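Glyco_hydro_cc domain-containing protein (Cryptococcus neoformans, PDB 6UBC) probably binds beta-1,3-glucan-type oligosaccharides, as a fungal member of glycoside hydrolase family 128. Local coordinates at residues P311-Q316 / T322-A327; F272-C277 / N340-K345; I366-F371 / A398-D403; S292-T297 / S326-Q331. All coordinates share one frame; numbering follows the deposited sequence.

The four contacts belong to one (beta/alpha)8-type barrel and run from its interior to its outer helices. Contacts 1 and 2 lie about 7 Å apart between centres, and the C277–C314 disulfide ties their two loops, which follow strands 268-270 and 307-309. Contact 3 has its centre about 14 Å from that of contact 2, on the neighbouring strand of the same sheet. Contact 4 shares helix 324-331 with contact 1 and lies farthest out, its centre about 25 Å from that of contact 3. Contacts 1 and 4 fall in the sequence between 272-277 and 340-345; contact 3 follows. The histidine-carboxylate cluster of contact 2 thus lies at the barrel mouth, the others being mainly apolar and aromatic.

Contact 1 of 4, residues P311-Q316 / T322-A327; sequences PSMCHQ and TKWLSA
M313 and W324 form the dense part of this contact, a Met-aromatic pair between the loop after strand 307-309 and the start of helix 324-331. The methionine chain bends at chi2 and chi3 and crosses the indole at about a right angle. Its CE lies 3.5 Å from CE3 of W324, and SD stands 4.7 Å from the centroid of the six-membered ring, oblique to it. The same sulfur leans on L325, with SD 3.9 Å from CB. P311 extends this apolar patch, its CG 4.2 Å from W324 CZ3. W324 points its ring at the loop because CG is anti to the backbone N (chi1 -164°), and its NE1 is bonded to I285 O.

Toward solvent the contact thins to one pair. CG2 of T322, the last residue of helix 319-322, sits over the middle of the H315 imidazole in a CH-pi contact, 3.6 Å from the ring centroid and 13° off the normal. The polar side of that ring is turned to a different task: ND1 is hydrogen-bonded to D276 in the 272-277 loop. The join between the loop and the two short helices therefore rests on dispersion and shape, while H315 ND1 and W324 NE1 find their partners outside it.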
loop_
_atom_site.group_PDB
_atom_site.type_symbol
_atom_site.label_atom_id
_atom_site.label_comp_id
_atom_site.label_asym_id
_atom_site.label_seq_id
_atom_site.Cartn_x
_atom_site.Cartn_y
_atom_site.Cartn_z
ATOM N N PRO A 311 -9.123 -1.900 -0.544
ATOM C CA PRO A 311 -8.444 -2.021 -1.831
ATOM C C PRO A 311 -7.815 -0.687 -2.251
ATOM O O PRO A 311 -8.256 0.384 -1.832
ATOM C CB PRO A 311 -9.549 -2.405 -2.846
ATOM C CG PRO A 311 -10.680 -2.943 -1.945
ATOM C CD PRO A 311 -10.587 -2.079 -0.683
ATOM N N SER A 312 -6.789 -0.776 -3.090
ATOM C CA SER A 312 -6.089 0.384 -3.662
ATOM C C SER A 312 -6.666 0.736 -5.032
ATOM O O SER A 312 -6.679 -0.131 -5.883
ATOM C CB SER A 312 -4.601 0.098 -3.800
ATOM O OG SER A 312 -4.360 -1.190 -4.389
ATOM N N MET A 313 -6.918 2.021 -5.270
ATOM C CA MET A 313 -7.354 2.499 -6.610
ATOM C C MET A 313 -6.142 2.911 -7.476
ATOM O O MET A 313 -5.416 3.887 -7.160
ATOM C CB MET A 313 -8.339 3.660 -6.507
ATOM C CG MET A 313 -9.623 3.281 -5.785
ATOM S SD MET A 313 -10.602 1.921 -6.477
ATOM C CE MET A 313 -9.947 0.526 -5.551
ATOM N N CYS A 314 -6.044 2.320 -8.650
ATOM C CA CYS A 314 -5.000 2.769 -9.618
ATOM C C CYS A 314 -5.357 4.165 -10.112
ATOM O O CYS A 314 -4.430 4.863 -10.478
ATOM C CB CYS A 314 -4.818 1.801 -10.785
ATOM S SG CYS A 314 -6.285 1.744 -11.826
ATOM N N HIS A 315 -6.636 4.550 -10.110
ATOM C CA HIS A 315 -7.106 5.841 -10.704
ATOM C C HIS A 315 -6.823 7.010 -9.754
ATOM O O HIS A 315 -7.127 8.131 -10.144
ATOM C CB HIS A 315 -8.533 5.777 -11.176
ATOM C CG HIS A 315 -8.737 4.930 -12.379
ATOM N ND1 HIS A 315 -9.055 3.580 -12.294
ATOM C CD2 HIS A 315 -8.650 5.248 -13.713
ATOM C CE1 HIS A 315 -9.158 3.099 -13.543
ATOM N NE2 HIS A 315 -8.984 4.107 -14.431
ATOM N N GLN A 316 -6.301 6.766 -8.552
ATOM C CA GLN A 316 -5.878 7.835 -7.603
ATOM C C GLN A 316 -7.106 8.742 -7.387
ATOM O O GLN A 316 -8.221 8.218 -7.201
ATOM C CB GLN A 316 -4.659 8.583 -8.167
ATOM C CG GLN A 316 -3.481 7.645 -8.415
ATOM C CD GLN A 316 -2.212 8.416 -8.684
ATOM O OE1 GLN A 316 -1.683 9.070 -7.755
ATOM N NE2 GLN A 316 -1.776 8.346 -9.954
ATOM N N THR A 322 -14.331 7.554 -11.794
ATOM C CA THR A 322 -14.481 6.095 -12.121
ATOM C C THR A 322 -15.453 5.430 -11.136
ATOM O O THR A 322 -16.138 4.496 -11.551
ATOM C CB THR A 322 -13.165 5.328 -12.050
ATOM O OG1 THR A 322 -12.683 5.604 -10.747
ATOM C CG2 THR A 322 -12.196 5.782 -13.090
ATOM N N LYS A 323 -15.503 5.893 -9.878
ATOM C CA LYS A 323 -16.494 5.428 -8.863
ATOM C C LYS A 323 -16.405 3.911 -8.629
ATOM O O LYS A 323 -17.435 3.297 -8.307
ATOM C CB LYS A 323 -17.892 5.861 -9.327
ATOM C CG LYS A 323 -18.052 7.375 -9.451
ATOM C CD LYS A 323 -19.484 7.699 -9.698
ATOM C CE LYS A 323 -19.753 9.186 -9.729
ATOM N NZ LYS A 323 -20.981 9.451 -10.516
ATOM N N TRP A 324 -15.204 3.347 -8.579
ATOM C CA TRP A 324 -15.032 1.931 -8.176
ATOM C C TRP A 324 -15.153 1.823 -6.653
ATOM O O TRP A 324 -16.019 1.060 -6.145
ATOM C CB TRP A 324 -13.692 1.383 -8.668
ATOM C CG TRP A 324 -13.594 -0.114 -8.635
ATOM C CD1 TRP A 324 -13.736 -0.990 -9.686
ATOM C CD2 TRP A 324 -13.327 -0.914 -7.478
ATOM N NE1 TRP A 324 -13.596 -2.286 -9.230
ATOM C CE2 TRP A 324 -13.390 -2.273 -7.879
ATOM C CE3 TRP A 324 -13.151 -0.627 -6.131
ATOM C CZ2 TRP A 324 -13.293 -3.312 -6.963
ATOM C CZ3 TRP A 324 -13.042 -1.663 -5.232
ATOM C CH2 TRP A 324 -13.033 -2.984 -5.669
ATOM N N LEU A 325 -14.284 2.541 -5.939
ATOM C CA LEU A 325 -14.256 2.450 -4.481
ATOM C C LEU A 325 -15.592 2.918 -3.919
ATOM O O LEU A 325 -16.048 2.398 -2.878
ATOM C CB LEU A 325 -13.130 3.271 -3.898
ATOM C CG LEU A 325 -12.784 2.932 -2.453
ATOM C CD1 LEU A 325 -12.363 1.465 -2.263
ATOM C CD2 LEU A 325 -11.696 3.845 -1.934
ATOM N N SER A 326 -16.156 3.969 -4.489
ATOM C CA SER A 326 -17.410 4.538 -3.924
ATOM C C SER A 326 -18.522 3.506 -4.059
ATOM O O SER A 326 -19.322 3.354 -3.098
ATOM C CB SER A 326 -17.783 5.856 -4.521
ATOM O OG SER A 326 -18.003 5.788 -5.928
ATOM N N ALA A 327 -18.610 2.843 -5.197
ATOM C CA ALA A 327 -19.639 1.782 -5.345
ATOM C C ALA A 327 -19.315 0.605 -4.432
ATOM O O ALA A 327 -20.235 0.039 -3.843
ATOM C CB ALA A 327 -19.794 1.327 -6.766
#

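Contact 2 of 4, residues F272-C277 / N340-K345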
loop_
_atom_site.group_PDB
_atom_site.type_symbol
_atom_site.label_atom_id
_atom_site.label_comp_id
_atom_site.label_asym_id
_atom_site.label_seq_id
_atom_site.Cartn_x
_atom_site.Cartn_y
_atom_site.Cartn_z
ATOM N N PHE A 272 -7.484 -5.598 -2.098
ATOM C CA PHE A 272 -7.083 -5.957 -3.468
ATOM C C PHE A 272 -6.198 -4.876 -4.077
ATOM O O PHE A 272 -6.429 -3.668 -3.898
ATOM C CB PHE A 272 -8.304 -6.179 -4.347
ATOM C CG PHE A 272 -9.376 -6.969 -3.641
ATOM C CD1 PHE A 272 -9.131 -8.252 -3.232
ATOM C CD2 PHE A 272 -10.605 -6.399 -3.337
ATOM C CE1 PHE A 272 -10.108 -8.993 -2.574
ATOM C CE2 PHE A 272 -11.601 -7.134 -2.711
ATOM C CZ PHE A 272 -11.350 -8.444 -2.339
ATOM N N GLU A 273 -5.233 -5.369 -4.833
ATOM C CA GLU A 273 -4.325 -4.517 -5.601
ATOM C C GLU A 273 -5.022 -3.942 -6.828
ATOM O O GLU A 273 -5.219 -4.696 -7.779
ATOM C CB GLU A 273 -3.136 -5.354 -6.093
ATOM C CG GLU A 273 -2.110 -4.537 -6.837
ATOM C CD GLU A 273 -1.122 -3.785 -5.979
ATOM O OE1 GLU A 273 -1.125 -3.978 -4.722
ATOM O OE2 GLU A 273 -0.333 -3.005 -6.625
ATOM N N GLU A 274 -5.358 -2.651 -6.859
ATOM C CA GLU A 274 -5.815 -1.990 -8.096
ATOM C C GLU A 274 -6.867 -2.832 -8.813
ATOM O O GLU A 274 -6.781 -3.124 -10.028
ATOM C CB GLU A 274 -4.531 -1.756 -8.876
ATOM C CG GLU A 274 -3.664 -0.698 -8.233
ATOM C CD GLU A 274 -2.353 -0.383 -8.942
ATOM O OE1 GLU A 274 -2.174 -0.973 -10.073
ATOM O OE2 GLU A 274 -1.550 0.489 -8.412
ATOM N N PRO A 275 -7.988 -3.204 -8.151
ATOM C CA PRO A 275 -9.050 -3.906 -8.838
ATOM C C PRO A 275 -9.678 -3.064 -9.960
ATOM O O PRO A 275 -10.382 -3.654 -10.848
ATOM C CB PRO A 275 -10.039 -4.281 -7.710
ATOM C CG PRO A 275 -9.794 -3.178 -6.673
ATOM C CD PRO A 275 -8.290 -2.949 -6.743
ATOM N N ASP A 276 -9.493 -1.747 -9.914
ATOM C CA ASP A 276 -10.065 -0.791 -10.892
ATOM C C ASP A 276 -9.227 -0.758 -12.172
ATOM O O ASP A 276 -9.644 -0.045 -13.115
ATOM C CB ASP A 276 -10.221 0.599 -10.272
ATOM C CG ASP A 276 -8.966 1.200 -9.722
ATOM O OD1 ASP A 276 -8.104 0.414 -9.200
ATOM O OD2 ASP A 276 -8.840 2.452 -9.806
ATOM N N CYS A 277 -8.120 -1.464 -12.240
ATOM C CA CYS A 277 -7.261 -1.530 -13.453
ATOM C C CYS A 277 -7.211 -2.954 -13.989
ATOM O O CYS A 277 -7.218 -3.912 -13.193
ATOM C CB CYS A 277 -5.845 -1.054 -13.175
ATOM S SG CYS A 277 -5.661 0.723 -13.517
ATOM N N ASN A 340 -6.762 2.932 1.669
ATOM C CA ASN A 340 -5.522 2.516 0.998
ATOM C C ASN A 340 -5.310 3.391 -0.219
ATOM O O ASN A 340 -6.180 3.311 -1.147
ATOM C CB ASN A 340 -5.665 1.054 0.564
ATOM C CG ASN A 340 -4.428 0.445 -0.052
ATOM O OD1 ASN A 340 -3.473 1.151 -0.338
ATOM N ND2 ASN A 340 -4.466 -0.882 -0.278
ATOM N N LEU A 341 -4.181 4.090 -0.309
ATOM C CA LEU A 341 -3.839 4.883 -1.499
ATOM C C LEU A 341 -2.605 4.290 -2.195
ATOM O O LEU A 341 -1.640 3.842 -1.510
ATOM C CB LEU A 341 -3.516 6.332 -1.106
ATOM C CG LEU A 341 -4.718 7.267 -0.993
ATOM C CD1 LEU A 341 -5.742 6.750 -0.017
ATOM C CD2 LEU A 341 -4.256 8.706 -0.617
ATOM N N HIS A 342 -2.598 4.468 -3.512
ATOM C CA HIS A 342 -1.414 4.362 -4.395
ATOM C C HIS A 342 -1.217 5.772 -4.919
ATOM O O HIS A 342 -2.140 6.328 -5.538
ATOM C CB HIS A 342 -1.686 3.331 -5.517
ATOM C CG HIS A 342 -1.534 1.942 -5.012
ATOM N ND1 HIS A 342 -1.637 0.864 -5.841
ATOM C CD2 HIS A 342 -1.332 1.495 -3.767
ATOM C CE1 HIS A 342 -1.517 -0.207 -5.098
ATOM N NE2 HIS A 342 -1.330 0.123 -3.797
ATOM N N ILE A 343 -0.034 6.332 -4.669
ATOM C CA ILE A 343 0.256 7.704 -5.127
ATOM C C ILE A 343 1.345 7.638 -6.187
ATOM O O ILE A 343 2.483 7.253 -5.859
ATOM C CB ILE A 343 0.622 8.582 -3.938
ATOM C CG1 ILE A 343 -0.565 8.675 -2.976
ATOM C CG2 ILE A 343 1.010 9.975 -4.379
ATOM C CD1 ILE A 343 -0.301 9.578 -1.773
ATOM N N ASN A 344 0.974 8.005 -7.402
ATOM C CA ASN A 344 1.921 8.016 -8.555
ATOM C C ASN A 344 1.838 9.439 -9.100
ATOM O O ASN A 344 0.932 9.699 -9.895
ATOM C CB ASN A 344 1.570 6.926 -9.562
ATOM C CG ASN A 344 1.778 5.561 -8.909
ATOM O OD1 ASN A 344 2.906 5.214 -8.617
ATOM N ND2 ASN A 344 0.719 4.765 -8.826
ATOM N N LYS A 345 2.729 10.285 -8.597
ATOM C CA LYS A 345 2.696 11.729 -8.859
ATOM C C LYS A 345 4.127 12.219 -8.990
ATOM O O LYS A 345 5.025 11.478 -8.643
ATOM C CB LYS A 345 1.950 12.427 -7.729
ATOM C CG LYS A 345 0.458 12.115 -7.620
ATOM C CD LYS A 345 -0.398 12.534 -8.817
ATOM C CE LYS A 345 -1.840 12.335 -8.451
ATOM N NZ LYS A 345 -2.763 12.716 -9.535
HETATM O O HOH W 1 -3.623 -2.868 -2.330
HETATM O O HOH W 2 -0.800 -2.409 -2.467
HETATM O O HOH W 3 0.906 2.095 -7.607
#
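A His-carboxylate hydrogen bond between H342 and E274 lies at the mouth of the (beta/alpha)8-type barrel, where glycoside hydrolases of this fold keep their substrate cleft. H342 stands on strand 339-345 and E274 on the loop after strand 268-270. ND1 of H342 donates to OE2 of E274 over 2.6 Å, at an N-H...O angle of 158°. The oxygen lies in the imidazole plane and is met on its anti side, somewhat out of the carboxylate plane, with ring and carboxylate turned 68° against each other. E274 reaches the ring because its chain is fully extended beyond CG (chi2 -180°), and its other oxygen, OE1, is bonded to S282 OG.

E273 comes up to the same ring edge without bonding directly, its OE2 3.4 Å from H342 CE1. Water 2 links the two instead, lying 2.8 Å from E273 OE1 and 2.9 Å from H342 NE2. Both ring nitrogens are thus engaged, which should fix the rotation of the imidazole. E370 of the adjacent strand also borders this cluster of acidic groups. A further water extends the network along the strand: water 3 donates to E274 OE2 at 3.0 Å and accepts from N344 ND2 at 2.9 Å.

Contact 3 of 4, residues I366-F371 / A398-D403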
loop_
_atom_site.group_PDB
_atom_site.type_symbol
_atom_site.label_atom_id
_atom_site.label_comp_id
_atom_site.label_asym_id
_atom_site.label_seq_id
_atom_site.Cartn_x
_atom_site.Cartn_y
_atom_site.Cartn_z
ATOM N N ILE A 366 -5.295 6.973 6.625
ATOM C CA ILE A 366 -4.779 6.536 5.300
ATOM C C ILE A 366 -3.492 5.734 5.459
ATOM O O ILE A 366 -2.612 6.120 6.263
ATOM C CB ILE A 366 -4.591 7.748 4.396
ATOM C CG1 ILE A 366 -5.962 8.189 3.877
ATOM C CG2 ILE A 366 -3.602 7.499 3.251
ATOM C CD1 ILE A 366 -5.983 9.587 3.336
ATOM N N TRP A 367 -3.354 4.703 4.645
ATOM C CA TRP A 367 -2.067 4.046 4.399
ATOM C C TRP A 367 -1.746 4.249 2.930
ATOM O O TRP A 367 -2.600 3.968 2.073
ATOM C CB TRP A 367 -2.090 2.553 4.750
ATOM C CG TRP A 367 -1.884 2.195 6.179
ATOM C CD1 TRP A 367 -2.070 2.952 7.296
ATOM C CD2 TRP A 367 -1.380 0.935 6.617
ATOM N NE1 TRP A 367 -1.769 2.248 8.406
ATOM C CE2 TRP A 367 -1.329 0.998 8.031
ATOM C CE3 TRP A 367 -0.988 -0.233 5.959
ATOM C CZ2 TRP A 367 -0.962 -0.103 8.802
ATOM C CZ3 TRP A 367 -0.564 -1.313 6.713
ATOM C CH2 TRP A 367 -0.542 -1.237 8.133
ATOM N N VAL A 368 -0.582 4.773 2.646
ATOM C CA VAL A 368 -0.071 4.836 1.244
ATOM C C VAL A 368 0.709 3.543 1.051
ATOM O O VAL A 368 1.919 3.503 1.367
ATOM C CB VAL A 368 0.742 6.107 0.959
ATOM C CG1 VAL A 368 1.188 6.192 -0.498
ATOM C CG2 VAL A 368 -0.069 7.356 1.247
ATOM N N THR A 369 0.107 2.545 0.428
ATOM C CA THR A 369 0.753 1.207 0.383
ATOM C C THR A 369 1.765 1.159 -0.783
ATOM O O THR A 369 2.600 0.268 -0.768
ATOM C CB THR A 369 -0.244 0.054 0.322
ATOM O OG1 THR A 369 -0.986 0.203 -0.892
ATOM C CG2 THR A 369 -1.123 0.005 1.570
ATOM N N GLU A 370 1.682 2.075 -1.754
ATOM C CA GLU A 370 2.668 2.166 -2.858
ATOM C C GLU A 370 2.786 3.635 -3.202
ATOM O O GLU A 370 1.730 4.270 -3.439
ATOM C CB GLU A 370 2.222 1.402 -4.107
ATOM C CG GLU A 370 2.164 -0.083 -3.957
ATOM C CD GLU A 370 1.614 -0.862 -5.114
ATOM O OE1 GLU A 370 1.446 -0.271 -6.229
ATOM O OE2 GLU A 370 1.315 -2.086 -4.905
ATOM N N PHE A 371 3.966 4.204 -3.197
ATOM C CA PHE A 371 4.172 5.484 -3.900
ATOM C C PHE A 371 5.356 5.402 -4.835
ATOM O O PHE A 371 6.254 4.591 -4.619
ATOM C CB PHE A 371 4.392 6.644 -2.947
ATOM C CG PHE A 371 5.664 6.675 -2.156
ATOM C CD1 PHE A 371 6.811 7.238 -2.695
ATOM C CD2 PHE A 371 5.717 6.126 -0.886
ATOM C CE1 PHE A 371 7.991 7.232 -1.964
ATOM C CE2 PHE A 371 6.904 6.072 -0.181
ATOM C CZ PHE A 371 8.026 6.649 -0.723
ATOM N N ALA A 398 8.964 13.676 4.060
ATOM C CA ALA A 398 8.670 14.828 4.942
ATOM C C ALA A 398 7.177 15.155 5.015
ATOM O O ALA A 398 6.658 15.338 6.160
ATOM C CB ALA A 398 9.469 16.012 4.519
ATOM N N LEU A 399 6.493 15.193 3.878
ATOM C CA LEU A 399 5.051 15.411 3.809
ATOM C C LEU A 399 4.347 14.332 4.619
ATOM O O LEU A 399 3.462 14.670 5.420
ATOM C CB LEU A 399 4.602 15.358 2.348
ATOM C CG LEU A 399 3.174 15.804 2.082
ATOM C CD1 LEU A 399 3.021 16.185 0.631
ATOM C CD2 LEU A 399 2.156 14.707 2.382
ATOM N N PHE A 400 4.596 13.054 4.344
ATOM C CA PHE A 400 3.851 11.968 5.002
ATOM C C PHE A 400 4.081 12.041 6.528
ATOM O O PHE A 400 3.109 11.902 7.272
ATOM C CB PHE A 400 4.270 10.595 4.483
ATOM C CG PHE A 400 3.842 10.257 3.085
ATOM C CD1 PHE A 400 2.713 10.782 2.490
ATOM C CD2 PHE A 400 4.613 9.398 2.331
ATOM C CE1 PHE A 400 2.308 10.366 1.229
ATOM C CE2 PHE A 400 4.238 9.022 1.059
ATOM C CZ PHE A 400 3.058 9.454 0.515
ATOM N N GLU A 401 5.324 12.225 6.951
ATOM C CA GLU A 401 5.612 12.247 8.411
ATOM C C GLU A 401 4.803 13.391 9.057
ATOM O O GLU A 401 4.279 13.242 10.176
ATOM C CB GLU A 401 7.122 12.339 8.630
ATOM C CG GLU A 401 7.845 11.063 8.305
ATOM C CD GLU A 401 7.519 9.848 9.167
ATOM O OE1 GLU A 401 6.870 10.011 10.257
ATOM O OE2 GLU A 401 7.919 8.705 8.768
ATOM N N SER A 402 4.656 14.510 8.373
ATOM C CA SER A 402 4.040 15.705 9.004
ATOM C C SER A 402 2.510 15.637 8.888
ATOM O O SER A 402 1.809 16.380 9.568
ATOM C CB SER A 402 4.637 16.953 8.436
ATOM O OG SER A 402 4.123 17.123 7.150
ATOM N N ASP A 403 1.987 14.723 8.071
ATOM C CA ASP A 403 0.546 14.715 7.757
ATOM C C ASP A 403 -0.136 13.737 8.696
ATOM O O ASP A 403 -0.044 12.498 8.506
ATOM C CB ASP A 403 0.273 14.418 6.285
ATOM C CG ASP A 403 -1.160 14.699 5.862
ATOM O OD1 ASP A 403 -2.073 14.674 6.735
ATOM O OD2 ASP A 403 -1.348 14.908 4.631
#
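F400 reaches from helix 386-402 onto strand 366-375 and is met there by V368 and F371, an interface within a beta-alpha-beta crossover of the barrel. The helix carries the chain from this strand to its parallel neighbour, strand 406-411, and F400 is the residue most buried by the contact. Its CG is anti to the carbonyl carbon (chi1 -71°), which sends the ring outward from the helix and into the layer between helix and sheet.

The two phenylalanines make an offset edge-to-face pair. The edge of F400 is directed at the face of F371, with ring centroids 5.7 Å apart and planes inclined at 67°. CE2 of F400 approaches CD2 of F371 to 3.8 Å, and this CD2 lies close to the plane of the F400 ring. F371 meets it from the crowded position, its CG between the backbone N and the carbonyl carbon (chi1 69°).

V368 and F371 both turn to the helix although two residues separate them. T369, whose backbone leaves the strand conformation, interrupts the regular pattern, and T369 and E370 find polar partners in N340 and W225. Y409 of strand 406-411 and I343 of strand 339-345 also border F400, so that three adjacent strands help to seat its ring. V368 crosses the end of that ring at about a right angle and offers both methyls: CG2 is 3.8 Å from F400 CE1, and CG1 is 3.9 Å from F400 CZ.

Contact 4 of 4, residues S292-T297 / S326-Q331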
loop_
_atom_site.group_PDB
_atom_site.type_symbol
_atom_site.label_atom_id
_atom_site.label_comp_id
_atom_site.label_asym_id
_atom_site.label_seq_id
_atom_site.Cartn_x
_atom_site.Cartn_y
_atom_site.Cartn_z
ATOM N N SER A 292 -18.384 -8.847 -2.530
ATOM C CA SER A 292 -18.727 -10.187 -2.010
ATOM C C SER A 292 -17.462 -10.866 -1.452
ATOM O O SER A 292 -17.549 -11.419 -0.347
ATOM C CB SER A 292 -19.426 -11.040 -3.036
ATOM O OG SER A 292 -19.719 -12.283 -2.379
ATOM N N LEU A 293 -16.304 -10.785 -2.127
ATOM C CA LEU A 293 -15.054 -11.453 -1.667
ATOM C C LEU A 293 -14.548 -10.781 -0.382
ATOM O O LEU A 293 -14.133 -11.475 0.534
ATOM C CB LEU A 293 -14.019 -11.401 -2.785
ATOM C CG LEU A 293 -12.699 -12.092 -2.473
ATOM C CD1 LEU A 293 -12.944 -13.541 -2.128
ATOM C CD2 LEU A 293 -11.760 -11.991 -3.698
ATOM N N TRP A 294 -14.560 -9.443 -0.368
ATOM C CA TRP A 294 -14.194 -8.644 0.806
ATOM C C TRP A 294 -15.016 -9.134 2.010
ATOM O O TRP A 294 -14.436 -9.521 3.034
ATOM C CB TRP A 294 -14.447 -7.168 0.484
ATOM C CG TRP A 294 -14.236 -6.317 1.696
ATOM C CD1 TRP A 294 -15.187 -6.043 2.620
ATOM C CD2 TRP A 294 -13.044 -5.615 2.109
ATOM N NE1 TRP A 294 -14.662 -5.234 3.585
ATOM C CE2 TRP A 294 -13.354 -4.960 3.310
ATOM C CE3 TRP A 294 -11.750 -5.447 1.575
ATOM C CZ2 TRP A 294 -12.432 -4.184 4.002
ATOM C CZ3 TRP A 294 -10.822 -4.692 2.257
ATOM C CH2 TRP A 294 -11.169 -4.052 3.456
ATOM N N ASP A 295 -16.320 -9.206 1.845
ATOM C CA ASP A 295 -17.242 -9.531 2.942
ATOM C C ASP A 295 -17.042 -10.982 3.389
ATOM O O ASP A 295 -16.971 -11.196 4.603
ATOM C CB ASP A 295 -18.702 -9.254 2.597
ATOM C CG ASP A 295 -19.041 -7.782 2.815
ATOM O OD1 ASP A 295 -18.427 -7.168 3.730
ATOM O OD2 ASP A 295 -19.856 -7.280 2.057
ATOM N N SER A 296 -16.817 -11.906 2.466
ATOM C CA SER A 296 -16.767 -13.343 2.801
ATOM C C SER A 296 -15.413 -13.756 3.325
ATOM O O SER A 296 -15.371 -14.696 4.106
ATOM C CB SER A 296 -17.125 -14.171 1.616
ATOM O OG SER A 296 -16.089 -14.154 0.651
ATOM N N THR A 297 -14.327 -13.136 2.891
ATOM C CA THR A 297 -12.945 -13.672 3.018
ATOM C C THR A 297 -12.013 -12.757 3.819
ATOM O O THR A 297 -11.238 -13.273 4.585
ATOM C CB THR A 297 -12.422 -13.989 1.614
ATOM O OG1 THR A 297 -13.344 -14.886 1.011
ATOM C CG2 THR A 297 -11.064 -14.645 1.573
ATOM N N SER A 326 -16.156 3.969 -4.489
ATOM C CA SER A 326 -17.410 4.538 -3.924
ATOM C C SER A 326 -18.522 3.506 -4.059
ATOM O O SER A 326 -19.322 3.354 -3.098
ATOM C CB SER A 326 -17.783 5.856 -4.521
ATOM O OG SER A 326 -18.003 5.788 -5.928
ATOM N N ALA A 327 -18.610 2.843 -5.197
ATOM C CA ALA A 327 -19.639 1.782 -5.345
ATOM C C ALA A 327 -19.315 0.605 -4.432
ATOM O O ALA A 327 -20.235 0.039 -3.843
ATOM C CB ALA A 327 -19.794 1.327 -6.766
ATOM N N PHE A 328 -18.062 0.206 -4.335
ATOM C CA PHE A 328 -17.607 -0.901 -3.460
ATOM C C PHE A 328 -18.022 -0.588 -2.021
ATOM O O PHE A 328 -18.540 -1.443 -1.305
ATOM C CB PHE A 328 -16.081 -1.056 -3.599
ATOM C CG PHE A 328 -15.385 -2.003 -2.656
ATOM C CD1 PHE A 328 -15.328 -3.377 -2.929
ATOM C CD2 PHE A 328 -14.755 -1.545 -1.493
ATOM C CE1 PHE A 328 -14.719 -4.249 -2.033
ATOM C CE2 PHE A 328 -14.113 -2.422 -0.643
ATOM C CZ PHE A 328 -14.096 -3.771 -0.901
ATOM N N SER A 329 -17.815 0.644 -1.587
ATOM C CA SER A 329 -18.116 1.093 -0.209
ATOM C C SER A 329 -19.608 0.965 0.075
ATOM O O SER A 329 -19.973 0.584 1.227
ATOM C CB SER A 329 -17.640 2.535 -0.004
ATOM O OG SER A 329 -17.886 2.993 1.345
ATOM N N SER A 330 -20.422 1.284 -0.918
ATOM C CA SER A 330 -21.893 1.165 -0.871
ATOM C C SER A 330 -22.316 -0.284 -0.711
ATOM O O SER A 330 -23.255 -0.525 0.082
ATOM C CB SER A 330 -22.513 1.742 -2.084
ATOM O OG SER A 330 -22.328 3.122 -1.997
ATOM N N GLN A 331 -21.643 -1.203 -1.383
ATOM C CA GLN A 331 -22.035 -2.646 -1.476
ATOM C C GLN A 331 -21.496 -3.523 -0.342
ATOM O O GLN A 331 -22.160 -4.469 -0.014
ATOM C CB GLN A 331 -21.604 -3.189 -2.823
ATOM C CG GLN A 331 -22.370 -2.443 -3.931
ATOM C CD GLN A 331 -22.061 -2.956 -5.325
ATOM O OE1 GLN A 331 -21.858 -4.155 -5.525
ATOM N NE2 GLN A 331 -22.072 -2.042 -6.293
HETATM O O HOH W 4 -23.011 -6.601 1.490
#
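F328 sets its ring edge against one face of the W294 indole, a T-shaped pair that joins helix 324-331 to helix 287-298. The planes stand at 83°, and the centroid of F328 is 5.3 Å from that of the five-membered ring. CZ of F328 does the touching, from 3.3 Å above the indole plane and offset toward its rim. It lies 3.6 Å from W294 CG, while the neighbouring CE1 rests 3.9 Å from W294 CB. Seen from the phenylalanine, CE3 of W294 lies at the ring edge, near its plane. At the edge of the indole itself sits OD1 of D295, also in plane. Both aromatic residues carry CG anti to the backbone N (chi1 174° for W294, 172° for F328), and this extends each ring from its own helix toward the other.

Beside the aromatic pair the contact becomes polar. Water 4 bridges the helices, donating to the backbone oxygen of Q331 at 2.7 Å and, over a longer 3.3 Å, to OD2 of D295. The carboxylate has further work at the end of helix 324-331: its oxygens accept the amides of S333 and T334, which should favour a negative charge there. W294 NE1 is bonded to T334 O, so two neighbouring residues of helix 287-298 hold the chain just after helix 324-331.

On the barrel side, P311 from the loop after strand 307-309 packs against both rings, and W324, one turn earlier on helix 324-331, meets F328, placing the pair between the two outer helices and the loop that carries P311.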